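PDB 4GIB: beta-phosphoglucomutase from Clostridium difficile, which probably interconverts beta-D-glucose 1-phosphate and beta-D-glucose 6-phosphate, with magnesium as cofactor, as a phosphomutase of the HAD-like superfamily. Local coordinates for residues A[55-60]-A[77-82]; A[110-115]-A[145-150]; A[117-122]-A[227-232]. All blocks are in the same frame, centred on the assembly; numbering follows the deposited sequence.

Contact 1. Residues A[55-60]-A[77-82]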
ATOM      1  N   VAL A  55       1.914 -24.405  11.040  1.00 27.12           N
ATOM      2  CA  VAL A  55       0.609 -24.617  11.666  1.00 27.45           C
ATOM      3  C   VAL A  55      -0.330 -25.364  10.699  1.00 29.94           C
ATOM      4  O   VAL A  55      -1.547 -25.206  10.735  1.00 30.29           O
ATOM      5  CB  VAL A  55      -0.010 -23.290  12.205  1.00 27.23           C
ATOM      6  CG1 VAL A  55       0.820 -22.769  13.376  1.00 26.15           C
ATOM      7  CG2 VAL A  55      -0.141 -22.218  11.085  1.00 20.55           C
ATOM      8  N   GLY A  56       0.270 -26.196   9.849  1.00 32.53           N
ATOM      9  CA  GLY A  56      -0.462 -27.037   8.917  1.00 34.46           C
ATOM     10  C   GLY A  56      -1.223 -26.317   7.826  1.00 35.37           C
ATOM     11  O   GLY A  56      -2.117 -26.888   7.215  1.00 35.11           O
ATOM     12  N   ILE A  57      -0.854 -25.069   7.566  1.00 35.03           N
ATOM     13  CA  ILE A  57      -1.522 -24.271   6.565  1.00 36.02           C
ATOM     14  C   ILE A  57      -0.518 -23.926   5.472  1.00 39.74           C
ATOM     15  O   ILE A  57       0.573 -23.436   5.753  1.00 40.27           O
ATOM     16  CB  ILE A  57      -2.075 -22.968   7.197  1.00 32.31           C
ATOM     17  CG1 ILE A  57      -3.046 -23.293   8.335  1.00 30.86           C
ATOM     18  CG2 ILE A  57      -2.775 -22.133   6.157  1.00 33.99           C
ATOM     19  CD1 ILE A  57      -3.554 -22.064   9.116  1.00 24.95           C
ATOM     20  N   ASP A  58      -0.855 -24.221   4.228  1.00 45.10           N
ATOM     21  CA  ASP A  58       0.036 -23.874   3.127  1.00 48.78           C
ATOM     22  C   ASP A  58      -0.724 -22.953   2.185  1.00 49.45           C
ATOM     23  O   ASP A  58      -1.611 -23.373   1.444  1.00 51.71           O
ATOM     24  CB  ASP A  58       0.661 -25.107   2.426  1.00 52.31           C
ATOM     25  CG  ASP A  58      -0.361 -26.047   1.826  1.00 58.78           C
ATOM     26  OD1 ASP A  58      -1.569 -25.868   2.096  1.00 64.97           O
ATOM     27  OD2 ASP A  58       0.056 -26.977   1.086  1.00 66.12           O
ATOM     28  N   ILE A  59      -0.382 -21.677   2.282  1.00 48.13           N
ATOM     29  CA  ILE A  59      -0.991 -20.631   1.492  1.00 48.39           C
ATOM     30  C   ILE A  59      -0.354 -20.636   0.099  1.00 52.27           C
ATOM     31  O   ILE A  59       0.779 -21.106  -0.076  1.00 53.29           O
ATOM     32  CB  ILE A  59      -0.822 -19.243   2.191  1.00 46.53           C
ATOM     33  CG1 ILE A  59       0.654 -18.828   2.286  1.00 42.90           C
ATOM     34  CG2 ILE A  59      -1.415 -19.279   3.590  1.00 41.08           C
ATOM     35  CD1 ILE A  59       0.882 -17.555   3.077  1.00 41.04           C
ATOM     36  N   ASP A  60      -1.096 -20.144  -0.885  1.00 54.38           N
ATOM     37  CA  ASP A  60      -0.624 -20.088  -2.269  1.00 58.41           C
ATOM     38  C   ASP A  60      -0.713 -18.654  -2.762  1.00 58.33           C
ATOM     39  O   ASP A  60      -1.432 -17.847  -2.182  1.00 56.33           O
ATOM     40  CB  ASP A  60      -1.454 -21.018  -3.162  1.00 61.82           C
ATOM     41  CG  ASP A  60      -2.948 -20.688  -3.139  1.00 63.97           C
ATOM     42  OD1 ASP A  60      -3.352 -19.739  -2.445  1.00 62.69           O
ATOM     43  OD2 ASP A  60      -3.725 -21.392  -3.821  1.00 73.89           O
ATOM     44  N   ASP A  77      -4.197 -13.443  11.383  1.00 21.86           N
ATOM     45  CA  ASP A  77      -5.554 -13.951  11.693  1.00 21.57           C
ATOM     46  C   ASP A  77      -6.240 -14.536  10.462  1.00 21.86           C
ATOM     47  O   ASP A  77      -6.931 -15.557  10.557  1.00 21.98           O
ATOM     48  CB  ASP A  77      -6.462 -12.857  12.313  1.00 22.74           C
ATOM     49  CG  ASP A  77      -6.330 -12.750  13.827  1.00 25.65           C
ATOM     50  OD1 ASP A  77      -5.584 -13.542  14.450  1.00 32.09           O
ATOM     51  OD2 ASP A  77      -7.004 -11.882  14.415  1.00 29.39           O
ATOM     52  N   ARG A  78      -6.075 -13.890   9.314  1.00 21.70           N
ATOM     53  CA  ARG A  78      -6.640 -14.416   8.081  1.00 23.10           C
ATOM     54  C   ARG A  78      -5.967 -15.745   7.681  1.00 24.33           C
ATOM     55  O   ARG A  78      -6.620 -16.647   7.175  1.00 26.71           O
ATOM     56  CB  ARG A  78      -6.543 -13.391   6.950  1.00 24.30           C
ATOM     57  CG  ARG A  78      -7.401 -12.181   7.194  1.00 24.50           C
ATOM     58  CD  ARG A  78      -7.379 -11.218   6.040  1.00 22.86           C
ATOM     59  NE  ARG A  78      -8.078  -9.995   6.400  1.00 23.61           N
ATOM     60  CZ  ARG A  78      -8.332  -8.993   5.565  1.00 27.63           C
ATOM     61  NH1 ARG A  78      -7.945  -9.059   4.293  1.00 28.63           N
ATOM     62  NH2 ARG A  78      -8.978  -7.920   6.009  1.00 26.64           N
ATOM     63  N   ILE A  79      -4.669 -15.872   7.915  1.00 22.92           N
ATOM     64  CA  ILE A  79      -3.996 -17.126   7.605  1.00 23.53           C
ATOM     65  C   ILE A  79      -4.556 -18.229   8.506  1.00 22.54           C
ATOM     66  O   ILE A  79      -4.905 -19.304   8.032  1.00 23.48           O
ATOM     67  CB  ILE A  79      -2.471 -17.033   7.782  1.00 22.86           C
ATOM     68  CG1 ILE A  79      -1.886 -16.026   6.782  1.00 23.66           C
ATOM     69  CG2 ILE A  79      -1.833 -18.394   7.555  1.00 22.65           C
ATOM     70  CD1 ILE A  79      -0.404 -15.758   6.987  1.00 25.62           C
ATOM     71  N   LEU A  80      -4.665 -17.946   9.799  1.00 20.94           N
ATOM     72  CA  LEU A  80      -5.191 -18.936  10.743  1.00 20.56           C
ATOM     73  C   LEU A  80      -6.638 -19.289  10.422  1.00 21.19           C
ATOM     74  O   LEU A  80      -7.024 -20.440  10.511  1.00 24.77           O
ATOM     75  CB  LEU A  80      -5.028 -18.443  12.165  1.00 19.31           C
ATOM     76  CG  LEU A  80      -3.573 -18.187  12.517  1.00 15.71           C
ATOM     77  CD1 LEU A  80      -3.473 -17.584  13.897  1.00 15.39           C
ATOM     78  CD2 LEU A  80      -2.712 -19.456  12.390  1.00 13.07           C
ATOM     79  N   GLU A  81      -7.419 -18.276  10.058  0.50 21.88           N
ATOM     80  CA  GLU A  81      -8.798 -18.442   9.612  0.50 23.15           C
ATOM     81  C   GLU A  81      -8.883 -19.489   8.524  0.50 24.01           C
ATOM     82  O   GLU A  81      -9.738 -20.373   8.551  0.50 24.90           O
ATOM     83  CB  GLU A  81      -9.280 -17.143   8.969  0.50 24.01           C
ATOM     84  CG  GLU A  81     -10.390 -17.380   7.926  0.50 26.71           C
ATOM     85  CD  GLU A  81     -10.154 -16.591   6.641  0.50 28.87           C
ATOM     86  OE1 GLU A  81     -10.935 -16.772   5.674  0.50 33.79           O
ATOM     87  OE2 GLU A  81      -9.156 -15.832   6.577  0.50 21.52           O
ATOM     88  N   PHE A  82      -7.991 -19.364   7.550  1.00 23.63           N
ATOM     89  CA  PHE A  82      -7.963 -20.271   6.392  1.00 27.08           C
ATOM     90  C   PHE A  82      -7.894 -21.740   6.853  1.00 26.66           C
ATOM     91  O   PHE A  82      -8.358 -22.627   6.149  1.00 28.61           O
ATOM     92  CB  PHE A  82      -6.813 -19.903   5.443  1.00 26.41           C
ATOM     93  CG  PHE A  82      -6.716 -20.794   4.222  1.00 36.08           C
ATOM     94  CD1 PHE A  82      -7.643 -20.683   3.180  1.00 42.15           C
ATOM     95  CD2 PHE A  82      -5.680 -21.719   4.096  1.00 40.85           C
ATOM     96  CE1 PHE A  82      -7.560 -21.493   2.060  1.00 45.31           C
ATOM     97  CE2 PHE A  82      -5.587 -22.537   2.974  1.00 46.71           C
ATOM     98  CZ  PHE A  82      -6.531 -22.425   1.954  1.00 49.64           C
TER
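Ile57 and Phe82 have the nearest CA atoms, 7.6 Å apart, where the extended chain that follows helix 41-53 runs past residues 77-82 of helix 72-82 in the helical cap of this HAD-family enzyme. A Schellman motif ends helix 41-53: Gly56, at positive phi, takes the C-prime position, a backbone shape that glycine adopts readily, and the chain then continues alongside residues 77-82. No hydrogen bond crosses; the contact is apolar. Branched Ile57 splits its work, CD1 lying over the helix backbone at Leu80 CA (3.9 Å) while CG2, anti to its own backbone N, reaches both Ile79 and Phe82. Ile59 brings its CG2 to within 4.1 Å of Ile79 CG2, so Ile79 receives a methyl from each isoleucine. Farther along, Val55 and Leu80 cross at about a right angle, with CG2 of the valine against CD2 of the leucine. Ile79 also packs on Trp48 and Leu67, both predicted substrate-binding residues, so this apolar layer backs the predicted substrate site. Exposed Phe82, whose ring also meets that of Phe63, closes the outer side: Ile57 CG2 lies in the ring plane at the edge, 3.6 Å from Phe82 CD2.

Contact 2. Residues A[110-115]-A[145-150]; sequences DEITSN and INVLNH
Asn146 extends its amide toward Asp110 with CG anti to the backbone N (chi1 -170°), whereas His150, one helical turn later, has CG anti to its carbonyl carbon (chi1 -80°), which lays the imidazole back along helix 144-151. Both groups thereby face the loop that leaves helix 91-109. Asn146 ND2 donates to Asp110 OD1 at 3.2 Å, meeting the carboxylate on its syn side but somewhat out of its plane; carboxylate and amide planes stand nearly perpendicular. A short acid suits the loop position, since its oxygen reaches the asparagine while the rest of the side chain lies beside the histidine.

The imidazole is fixed from within its own helix. His150 ND1 donates to Asn146 O at 2.8 Å in a nearly straight bond, with the acceptor close to the ring plane. That carbonyl also accepts the helical bond from His150 N, and the two donors come from opposite faces of its plane. So anchored, the histidine presents its far side to the loop: the Asp110 carboxylate lies only 25° from parallel to the ring, and Ile112 O sits at the ring edge, 3.5 Å from His150 CD2. Thr113 CA makes a C-H...O contact to His150 O (3.3 Å), where the two backbones come close.

Beneath this polar layer, the buried Ile112 CD1 and Val147 CG1 meet loosely at 4.4 Å. Val147 also packs on Ile109 and on Leu33, a predicted substrate-binding residue of the Rossmann-like core, so the contact ties the loop that leaves a cap helix to a core helix. With His150 ND1 acting as donor and Asp110 OD1 4.0 Å from His150 NE2, the nearby carboxylate would be expected to favour the protonated imidazole, although no direct ion pair forms.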
ATOM      1  N   ASP A 110      15.934  -6.203   3.619  1.00 26.28           N
ATOM      2  CA  ASP A 110      17.175  -5.496   3.835  1.00 28.95           C
ATOM      3  C   ASP A 110      18.100  -5.556   2.598  1.00 27.99           C
ATOM      4  O   ASP A 110      19.083  -4.830   2.540  1.00 27.21           O
ATOM      5  CB  ASP A 110      17.851  -5.934   5.139  1.00 32.02           C
ATOM      6  CG  ASP A 110      17.136  -5.351   6.400  1.00 39.68           C
ATOM      7  OD1 ASP A 110      15.973  -4.868   6.289  1.00 42.31           O
ATOM      8  OD2 ASP A 110      17.736  -5.375   7.502  1.00 49.52           O
ATOM      9  N   GLU A 111      17.739  -6.359   1.590  1.00 25.87           N
ATOM     10  CA  GLU A 111      18.509  -6.423   0.334  1.00 26.74           C
ATOM     11  C   GLU A 111      17.924  -5.530  -0.780  1.00 26.64           C
ATOM     12  O   GLU A 111      18.387  -5.564  -1.915  1.00 27.30           O
ATOM     13  CB  GLU A 111      18.618  -7.870  -0.167  1.00 26.42           C
ATOM     14  CG  GLU A 111      19.198  -8.829   0.869  1.00 30.63           C
ATOM     15  CD  GLU A 111      20.493  -8.316   1.478  1.00 33.71           C
ATOM     16  OE1 GLU A 111      21.299  -7.712   0.747  1.00 35.52           O
ATOM     17  OE2 GLU A 111      20.704  -8.525   2.687  1.00 37.37           O
ATOM     18  N   ILE A 112      16.906  -4.750  -0.466  1.00 26.32           N
ATOM     19  CA  ILE A 112      16.319  -3.836  -1.448  1.00 27.51           C
ATOM     20  C   ILE A 112      17.238  -2.612  -1.630  1.00 26.93           C
ATOM     21  O   ILE A 112      17.874  -2.165  -0.672  1.00 26.40           O
ATOM     22  CB  ILE A 112      14.888  -3.411  -1.011  1.00 27.44           C
ATOM     23  CG1 ILE A 112      13.970  -4.651  -0.927  1.00 29.21           C
ATOM     24  CG2 ILE A 112      14.308  -2.424  -1.978  1.00 32.39           C
ATOM     25  CD1 ILE A 112      12.550  -4.366  -0.394  1.00 29.83           C
ATOM     26  N   THR A 113      17.345  -2.113  -2.868  1.00 27.69           N
ATOM     27  CA  THR A 113      18.153  -0.929  -3.196  1.00 27.08           C
ATOM     28  C   THR A 113      17.331   0.020  -4.082  1.00 28.61           C
ATOM     29  O   THR A 113      16.141  -0.193  -4.287  1.00 27.01           O
ATOM     30  CB  THR A 113      19.438  -1.302  -3.987  1.00 29.57           C
ATOM     31  OG1 THR A 113      19.074  -1.845  -5.267  1.00 24.80           O
ATOM     32  CG2 THR A 113      20.313  -2.294  -3.206  1.00 29.75           C
ATOM     33  N   SER A 114      17.976   1.052  -4.628  1.00 30.14           N
ATOM     34  CA  SER A 114      17.302   2.010  -5.510  1.00 32.09           C
ATOM     35  C   SER A 114      16.872   1.370  -6.836  1.00 31.82           C
ATOM     36  O   SER A 114      15.897   1.798  -7.456  1.00 31.90           O
ATOM     37  CB  SER A 114      18.188   3.239  -5.753  1.00 32.37           C
ATOM     38  OG  SER A 114      19.497   2.864  -6.139  1.00 36.68           O
ATOM     39  N   ASN A 115      17.582   0.330  -7.253  1.00 33.06           N
ATOM     40  CA  ASN A 115      17.232  -0.388  -8.467  1.00 33.40           C
ATOM     41  C   ASN A 115      15.854  -1.045  -8.389  1.00 32.48           C
ATOM     42  O   ASN A 115      15.299  -1.405  -9.417  1.00 31.86           O
ATOM     43  CB  ASN A 115      18.276  -1.467  -8.775  1.00 35.28           C
ATOM     44  CG  ASN A 115      19.557  -0.899  -9.368  1.00 38.12           C
ATOM     45  OD1 ASN A 115      19.552   0.157 -10.008  1.00 37.92           O
ATOM     46  ND2 ASN A 115      20.658  -1.618  -9.184  1.00 42.17           N
ATOM     47  N   ILE A 145       8.899   2.567   6.446  1.00 27.01           N
ATOM     48  CA  ILE A 145      10.024   3.494   6.613  1.00 27.52           C
ATOM     49  C   ILE A 145      11.339   2.787   6.232  1.00 28.36           C
ATOM     50  O   ILE A 145      12.108   3.284   5.402  1.00 26.50           O
ATOM     51  CB  ILE A 145      10.081   4.067   8.061  1.00 29.00           C
ATOM     52  CG1 ILE A 145       8.840   4.933   8.338  1.00 31.81           C
ATOM     53  CG2 ILE A 145      11.362   4.935   8.286  1.00 30.09           C
ATOM     54  CD1 ILE A 145       8.852   5.632   9.690  1.00 29.18           C
ATOM     55  N   ASN A 146      11.567   1.613   6.811  1.00 27.75           N
ATOM     56  CA  ASN A 146      12.751   0.820   6.490  1.00 29.40           C
ATOM     57  C   ASN A 146      12.874   0.618   4.965  1.00 26.63           C
ATOM     58  O   ASN A 146      13.948   0.772   4.389  1.00 28.02           O
ATOM     59  CB  ASN A 146      12.698  -0.538   7.224  1.00 30.76           C
ATOM     60  CG  ASN A 146      14.019  -1.329   7.125  1.00 37.62           C
ATOM     61  OD1 ASN A 146      15.088  -0.750   6.941  1.00 45.99           O
ATOM     62  ND2 ASN A 146      13.936  -2.651   7.270  1.00 41.88           N
ATOM     63  N   VAL A 147      11.764   0.313   4.304  1.00 23.21           N
ATOM     64  CA  VAL A 147      11.798   0.074   2.862  1.00 22.22           C
ATOM     65  C   VAL A 147      12.146   1.337   2.058  1.00 22.47           C
ATOM     66  O   VAL A 147      12.984   1.283   1.156  1.00 23.16           O
ATOM     67  CB  VAL A 147      10.477  -0.512   2.356  1.00 22.56           C
ATOM     68  CG1 VAL A 147      10.520  -0.673   0.830  1.00 18.89           C
ATOM     69  CG2 VAL A 147      10.194  -1.839   3.039  1.00 19.70           C
ATOM     70  N   LEU A 148      11.507   2.462   2.370  1.00 22.43           N
ATOM     71  CA  LEU A 148      11.818   3.728   1.681  1.00 23.97           C
ATOM     72  C   LEU A 148      13.279   4.141   1.843  1.00 24.38           C
ATOM     73  O   LEU A 148      13.861   4.733   0.924  1.00 26.04           O
ATOM     74  CB  LEU A 148      10.940   4.875   2.173  1.00 23.69           C
ATOM     75  CG  LEU A 148       9.445   4.751   1.928  1.00 23.19           C
ATOM     76  CD1 LEU A 148       8.753   5.983   2.469  1.00 20.30           C
ATOM     77  CD2 LEU A 148       9.149   4.538   0.463  1.00 23.57           C
ATOM     78  N   ASN A 149      13.864   3.871   3.007  1.00 23.60           N
ATOM     79  CA  ASN A 149      15.273   4.214   3.232  1.00 25.59           C
ATOM     80  C   ASN A 149      16.216   3.355   2.372  1.00 25.50           C
ATOM     81  O   ASN A 149      17.209   3.853   1.873  1.00 24.66           O
ATOM     82  CB  ASN A 149      15.632   4.188   4.719  1.00 25.12           C
ATOM     83  CG  ASN A 149      15.181   5.475   5.449  1.00 29.80           C
ATOM     84  OD1 ASN A 149      14.242   5.452   6.239  1.00 28.57           O
ATOM     85  ND2 ASN A 149      15.830   6.605   5.138  1.00 28.57           N
ATOM     86  N   HIS A 150      15.880   2.080   2.199  1.00 24.75           N
ATOM     87  CA  HIS A 150      16.627   1.172   1.299  1.00 24.21           C
ATOM     88  C   HIS A 150      16.490   1.572  -0.181  1.00 23.96           C
ATOM     89  O   HIS A 150      17.429   1.412  -0.971  1.00 21.89           O
ATOM     90  CB  HIS A 150      16.136  -0.257   1.478  1.00 23.39           C
ATOM     91  CG  HIS A 150      16.714  -0.937   2.669  1.00 23.11           C
ATOM     92  ND1 HIS A 150      16.138  -0.872   3.919  1.00 23.07           N
ATOM     93  CD2 HIS A 150      17.842  -1.674   2.810  1.00 21.04           C
ATOM     94  CE1 HIS A 150      16.866  -1.579   4.769  1.00 19.53           C
ATOM     95  NE2 HIS A 150      17.911  -2.063   4.124  1.00 21.65           N
TER

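Contact 3. Residues A[117-122]-A[227-232]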
ATOM      1  N   ILE A 117      13.041   0.387  -7.293  1.00 30.72           N
ATOM      2  CA  ILE A 117      11.976   1.365  -7.407  1.00 29.63           C
ATOM      3  C   ILE A 117      11.243   1.048  -8.695  1.00 29.29           C
ATOM      4  O   ILE A 117      11.871   0.949  -9.749  1.00 28.70           O
ATOM      5  CB  ILE A 117      12.527   2.791  -7.528  1.00 30.17           C
ATOM      6  CG1 ILE A 117      13.290   3.179  -6.267  1.00 28.87           C
ATOM      7  CG2 ILE A 117      11.384   3.795  -7.788  1.00 29.48           C
ATOM      8  CD1 ILE A 117      14.037   4.486  -6.407  1.00 24.94           C
ATOM      9  N   LEU A 118       9.924   0.898  -8.639  1.00 28.94           N
ATOM     10  CA  LEU A 118       9.189   0.559  -9.867  1.00 29.22           C
ATOM     11  C   LEU A 118       9.402   1.628 -10.946  1.00 29.03           C
ATOM     12  O   LEU A 118       9.555   2.805 -10.633  1.00 27.18           O
ATOM     13  CB  LEU A 118       7.711   0.260  -9.592  1.00 27.64           C
ATOM     14  CG  LEU A 118       7.509  -1.074  -8.856  1.00 28.14           C
ATOM     15  CD1 LEU A 118       6.044  -1.361  -8.479  1.00 26.86           C
ATOM     16  CD2 LEU A 118       8.077  -2.234  -9.703  1.00 29.10           C
ATOM     17  N   PRO A 119       9.479   1.202 -12.220  1.00 30.15           N
ATOM     18  CA  PRO A 119       9.700   2.109 -13.356  1.00 30.39           C
ATOM     19  C   PRO A 119       8.721   3.280 -13.381  1.00 29.35           C
ATOM     20  O   PRO A 119       7.522   3.076 -13.178  1.00 29.37           O
ATOM     21  CB  PRO A 119       9.453   1.212 -14.576  1.00 31.93           C
ATOM     22  CG  PRO A 119       9.675  -0.170 -14.099  1.00 32.20           C
ATOM     23  CD  PRO A 119       9.331  -0.199 -12.651  1.00 30.82           C
ATOM     24  N   GLY A 120       9.234   4.490 -13.623  1.00 29.02           N
ATOM     25  CA  GLY A 120       8.415   5.700 -13.692  1.00 27.50           C
ATOM     26  C   GLY A 120       8.100   6.387 -12.368  1.00 26.49           C
ATOM     27  O   GLY A 120       7.656   7.526 -12.361  1.00 27.12           O
ATOM     28  N   ILE A 121       8.352   5.731 -11.243  1.00 27.12           N
ATOM     29  CA  ILE A 121       8.006   6.309  -9.930  1.00 25.72           C
ATOM     30  C   ILE A 121       8.884   7.489  -9.539  1.00 28.07           C
ATOM     31  O   ILE A 121       8.367   8.530  -9.143  1.00 27.43           O
ATOM     32  CB  ILE A 121       8.024   5.251  -8.834  1.00 24.90           C
ATOM     33  CG1 ILE A 121       6.972   4.193  -9.133  1.00 23.00           C
ATOM     34  CG2 ILE A 121       7.743   5.882  -7.439  1.00 22.89           C
ATOM     35  CD1 ILE A 121       5.528   4.738  -9.124  1.00 27.13           C
ATOM     36  N   GLU A 122      10.205   7.339  -9.639  1.00 30.59           N
ATOM     37  CA  GLU A 122      11.104   8.460  -9.336  1.00 31.38           C
ATOM     38  C   GLU A 122      10.760   9.696 -10.134  1.00 29.77           C
ATOM     39  O   GLU A 122      10.736  10.796  -9.597  1.00 29.73           O
ATOM     40  CB  GLU A 122      12.562   8.136  -9.628  1.00 32.92           C
ATOM     41  CG  GLU A 122      13.301   7.497  -8.522  1.00 37.05           C
ATOM     42  CD  GLU A 122      14.794   7.497  -8.793  1.00 44.26           C
ATOM     43  OE1 GLU A 122      15.220   6.867  -9.791  1.00 42.83           O
ATOM     44  OE2 GLU A 122      15.536   8.124  -7.997  1.00 48.76           O
ATOM     45  N   ASP A 227      -1.956   0.465 -16.942  1.00 30.89           N
ATOM     46  CA  ASP A 227      -1.352  -0.862 -17.040  1.00 32.68           C
ATOM     47  C   ASP A 227      -0.208  -1.115 -16.075  1.00 31.62           C
ATOM     48  O   ASP A 227      -0.150  -2.176 -15.458  1.00 31.64           O
ATOM     49  CB  ASP A 227      -0.816  -1.093 -18.472  1.00 34.20           C
ATOM     50  CG  ASP A 227      -1.922  -1.164 -19.509  1.00 41.05           C
ATOM     51  OD1 ASP A 227      -3.094  -1.301 -19.113  1.00 47.88           O
ATOM     52  OD2 ASP A 227      -1.623  -1.099 -20.727  1.00 49.36           O
ATOM     53  N   SER A 228       0.714  -0.158 -15.989  1.00 30.35           N
ATOM     54  CA  SER A 228       1.884  -0.288 -15.151  1.00 30.23           C
ATOM     55  C   SER A 228       2.361   1.078 -14.674  1.00 30.56           C
ATOM     56  O   SER A 228       1.884   2.120 -15.159  1.00 29.72           O
ATOM     57  CB  SER A 228       3.013  -0.980 -15.918  1.00 32.77           C
ATOM     58  OG  SER A 228       3.486  -0.173 -16.973  1.00 32.90           O
ATOM     59  N   THR A 229       3.315   1.056 -13.735  1.00 28.79           N
ATOM     60  CA  THR A 229       3.860   2.277 -13.140  1.00 28.19           C
ATOM     61  C   THR A 229       4.469   3.220 -14.191  1.00 31.05           C
ATOM     62  O   THR A 229       4.527   4.432 -13.977  1.00 30.73           O
ATOM     63  CB  THR A 229       4.877   1.956 -12.008  1.00 28.79           C
ATOM     64  OG1 THR A 229       5.943   1.150 -12.526  1.00 26.54           O
ATOM     65  CG2 THR A 229       4.188   1.197 -10.849  1.00 24.57           C
ATOM     66  N   ASN A 230       4.899   2.670 -15.327  1.00 33.82           N
ATOM     67  CA  ASN A 230       5.440   3.484 -16.429  1.00 36.07           C
ATOM     68  C   ASN A 230       4.402   4.361 -17.096  1.00 36.08           C
ATOM     69  O   ASN A 230       4.750   5.287 -17.836  1.00 35.94           O
ATOM     70  CB  ASN A 230       6.055   2.600 -17.517  1.00 38.10           C
ATOM     71  CG  ASN A 230       7.506   2.301 -17.283  1.00 40.92           C
ATOM     72  OD1 ASN A 230       8.233   3.090 -16.673  1.00 47.23           O
ATOM     73  ND2 ASN A 230       7.962   1.180 -17.821  1.00 48.60           N
ATOM     74  N   GLN A 231       3.130   4.046 -16.859  1.00 34.96           N
ATOM     75  CA  GLN A 231       2.027   4.790 -17.445  1.00 34.34           C
ATOM     76  C   GLN A 231       1.609   5.942 -16.522  1.00 32.04           C
ATOM     77  O   GLN A 231       0.788   6.758 -16.900  1.00 30.19           O
ATOM     78  CB  GLN A 231       0.835   3.858 -17.657  1.00 34.86           C
ATOM     79  CG  GLN A 231       1.148   2.551 -18.405  1.00 39.27           C
ATOM     80  CD  GLN A 231       1.572   2.778 -19.829  1.00 47.09           C
ATOM     81  OE1 GLN A 231       0.973   3.580 -20.537  1.00 54.62           O
ATOM     82  NE2 GLN A 231       2.592   2.048 -20.275  1.00 51.66           N
ATOM     83  N   LEU A 232       2.155   5.978 -15.305  1.00 30.56           N
ATOM     84  CA  LEU A 232       1.843   7.029 -14.331  1.00 28.85           C
ATOM     85  C   LEU A 232       2.606   8.327 -14.622  1.00 30.67           C
ATOM     86  O   LEU A 232       3.546   8.681 -13.907  1.00 30.32           O
ATOM     87  CB  LEU A 232       2.163   6.561 -12.915  1.00 27.33           C
ATOM     88  CG  LEU A 232       1.316   5.421 -12.340  1.00 24.68           C
ATOM     89  CD1 LEU A 232       1.833   5.059 -10.961  1.00 18.45           C
ATOM     90  CD2 LEU A 232      -0.145   5.829 -12.289  1.00 14.81           C
TER
HETATM   91  O   HOH W   1       6.366   8.475 -14.326  0.50  9.91           O
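Thr229 drives its hydroxyl into the turn at Leu118-Ile121, and here the packing is tight. Its OG1 donates to Pro119 O at 2.6 Å, lying in the carbonyl plane on a lone pair. With chi1 at 58°, OG1 sits between the threonine's own backbone N and carbonyl carbon and faces the turn, leaving CG2 to pack against Leu118 CB at 3.9 Å. Threonine suits this buried place because one branch bonds a carbonyl while the other joins the apolar surroundings.

Gly120 lies beside Asn230, the two CA atoms 4.6 Å apart. Having no side chain, the glycine lets Thr229 O and Asn230 come close, and its positive phi suits the third position of the type II turn, closed by Ile121 N to Leu118 O. Gly120 is also the N-cap residue of helix 121-130. Deeper in, Ile121 and Leu232 lie side by side, pointing the same way, with their CD1 atoms 4.1 Å apart. Leu232 continues the apolar layer onto Val211, Val213 and Val226 of the parallel sheet.

The outer side is more exposed and is not held by a direct hydrogen bond. Asn230 sets its amide against one corner of the proline, OD1 3.1 Å from Pro119 CB. A water bridges the two segments, donating to Gly120 O and to Leu232 O (2.9 Å), where the carbonyls do not meet directly.

On the inward side, Leu118 touches Asp39 and shares backbone hydrogen bonds with Ile37, its side chain about 7 Å from those of Asp34 and Asp195, which bind sodium here. The contact thus joins the start of a core helix to the loop after edge strand 224-226, a connection between helical layer and sheet in the Rossmann-like HAD core.

In the fold
Contact 1 closes within the helical cap before the other two open. It lies apart, its centre 28 Å from that of contact 2 and 32 Å from that of contact 3. Helix 91-109 joins the regions: Val55 and Leu80 of contact 1 touch it, and its end leads into the loop of contact 2. The first segments of contacts 2 and 3 adjoin in sequence, yet their centres are 17 Å apart, and their partners alternate along the chain: 145-150 lies on a core helix, 227-232 follows the outermost strand 224-226. Chain returning from the cap is thus fastened successively to two parts of the core, the Leu118 side chain about 9 Å from the sodium bound by Asp32.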